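Local coordinates for protein cellulosomal scaffoldin (PDB 2XBT) that probably binds cellulose through this family 3b carbohydrate-binding module, one piece of the large scaffoldin that organises a bacterial cellulosome, at residues Y65-S70 / E110-G115. Residues are numbered along the deposited sequence; the frame is centred on the assembly and turned at random.
Sequences YVSIGS and EVTIQG
Tyr-65 and Gln-114 form an antiparallel hydrogen-bonded pair, Gln-114 N lying 2.7 Å from Tyr-65 O and Tyr-65 N donating back to Gln-114 O, while Val-66 and Ile-113 make the adjoining non-hydrogen-bonded pair. Ser-67 N still reaches Thr-112 O at 2.9 Å, but the return bond uses a side chain: Thr-112 N donates to Ser-67 OG over 2.8 Å, almost straight at 171°. The serine hydroxyl thus takes the acceptor role of a strand carbonyl where the regular pairing stops. Its torsion, chi1 69°, sets OG between backbone N and carbonyl carbon, turned to the partner strand. The same OG donates to a water 2.7 Å away, which in turn donates to Glu-110 O, carrying the link from Thr-112 on to Glu-110. On the face bearing Tyr-65, Thr-112 CG2 meets the ring edge near its plane, 3.9 Å from Tyr-65 CD2. The Gln-114 side chain, extended beyond CG, slants across the tyrosine with its amide plane turned 68° from the ring: NE2 lies 4.0 Å from Tyr-65 CD2, and OE1 lies near Tyr-65 CB. With an alanine here the amide that lies against Tyr-65 is gone, which would probably open a gap beside the ring and leave it held mainly by Thr-112 on this side of the contact. Beyond the pairing, Ile-68 CB packs 3.9 Å from Val-111 CG2, and both side chains also touch Leu-42. The contact joins the end of strand 59-66 to strand 110-119, whose other edge pairs with strand 22-34 through Val-111 to Leu-32 and Ile-113 to Met-30 in one sheet of the CBM3 beta-sandwich.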
# COMPACT_ATOMS: atom_id res chain seq x y z
N TYR A 65 11.75 -2.81 -3.68
CA TYR A 65 12.24 -1.50 -4.09
C TYR A 65 11.49 -0.36 -3.41
O TYR A 65 10.26 -0.34 -3.38
CB TYR A 65 12.16 -1.35 -5.61
CG TYR A 65 12.62 0.02 -6.09
CD1 TYR A 65 13.93 0.42 -5.91
CD2 TYR A 65 11.74 0.89 -6.72
CE1 TYR A 65 14.37 1.66 -6.34
CE2 TYR A 65 12.16 2.14 -7.16
CZ TYR A 65 13.48 2.51 -6.96
OH TYR A 65 13.94 3.74 -7.38
N VAL A 66 12.24 0.58 -2.84
CA VAL A 66 11.64 1.79 -2.30
C VAL A 66 12.52 2.95 -2.74
O VAL A 66 13.70 3.00 -2.37
CB VAL A 66 11.57 1.75 -0.77
CG1 VAL A 66 10.87 3.00 -0.25
CG2 VAL A 66 10.87 0.48 -0.30
N SER A 67 11.96 3.85 -3.54
CA SER A 67 12.77 4.88 -4.20
C SER A 67 13.31 5.94 -3.25
O SER A 67 14.31 6.59 -3.56
CB SER A 67 11.99 5.53 -5.34
OG SER A 67 10.92 6.32 -4.85
N ILE A 68 12.66 6.12 -2.11
CA ILE A 68 13.14 7.04 -1.08
C ILE A 68 13.03 6.37 0.27
O ILE A 68 11.95 5.91 0.64
CB ILE A 68 12.30 8.33 -1.01
CG1 ILE A 68 12.20 9.01 -2.38
CG2 ILE A 68 12.85 9.28 0.06
CD1 ILE A 68 11.31 10.24 -2.36
N GLY A 69 14.14 6.31 1.00
CA GLY A 69 14.18 5.68 2.31
C GLY A 69 14.00 4.18 2.25
O GLY A 69 14.59 3.49 1.40
N SER A 70 13.16 3.66 3.15
CA SER A 70 12.90 2.23 3.25
C SER A 70 11.50 1.97 3.80
O SER A 70 10.87 2.85 4.39
CB SER A 70 13.93 1.57 4.17
OG SER A 70 13.80 2.07 5.49
N GLU A 110 7.41 12.28 -5.64
CA GLU A 110 6.77 10.98 -5.54
C GLU A 110 7.73 9.92 -5.06
O GLU A 110 8.96 10.04 -5.21
CB GLU A 110 6.15 10.59 -6.87
CG GLU A 110 7.17 10.43 -7.96
CD GLU A 110 6.58 9.85 -9.23
OE1 GLU A 110 6.95 8.70 -9.57
OE2 GLU A 110 5.76 10.54 -9.88
N VAL A 111 7.18 8.86 -4.49
CA VAL A 111 7.98 7.76 -4.02
C VAL A 111 7.37 6.46 -4.55
O VAL A 111 6.15 6.30 -4.57
CB VAL A 111 8.06 7.73 -2.49
CG1 VAL A 111 6.65 7.64 -1.87
CG2 VAL A 111 8.94 6.57 -2.03
N THR A 112 8.24 5.58 -5.03
CA THR A 112 7.81 4.28 -5.52
C THR A 112 8.07 3.20 -4.47
O THR A 112 9.16 3.12 -3.91
CB THR A 112 8.56 3.93 -6.81
OG1 THR A 112 8.18 4.86 -7.83
CG2 THR A 112 8.19 2.52 -7.27
N ILE A 113 7.06 2.38 -4.19
CA ILE A 113 7.19 1.31 -3.22
C ILE A 113 6.77 0.01 -3.91
O ILE A 113 5.65 -0.09 -4.42
CB ILE A 113 6.27 1.57 -2.02
CG1 ILE A 113 6.60 2.94 -1.40
CG2 ILE A 113 6.38 0.45 -0.98
CD1 ILE A 113 5.47 3.52 -0.57
N GLN A 114 7.67 -0.97 -3.93
CA GLN A 114 7.38 -2.26 -4.53
C GLN A 114 7.59 -3.35 -3.50
O GLN A 114 8.68 -3.50 -2.97
CB GLN A 114 8.26 -2.52 -5.76
CG GLN A 114 8.14 -1.44 -6.81
CD GLN A 114 8.99 -1.70 -8.04
OE1 GLN A 114 9.67 -2.72 -8.14
NE2 GLN A 114 8.94 -0.77 -8.99
N GLY A 115 6.53 -4.09 -3.20
CA GLY A 115 6.60 -5.09 -2.16
C GLY A 115 5.82 -6.32 -2.58
O GLY A 115 4.98 -6.27 -3.48
O HOH W 1 11.11 8.58 -6.28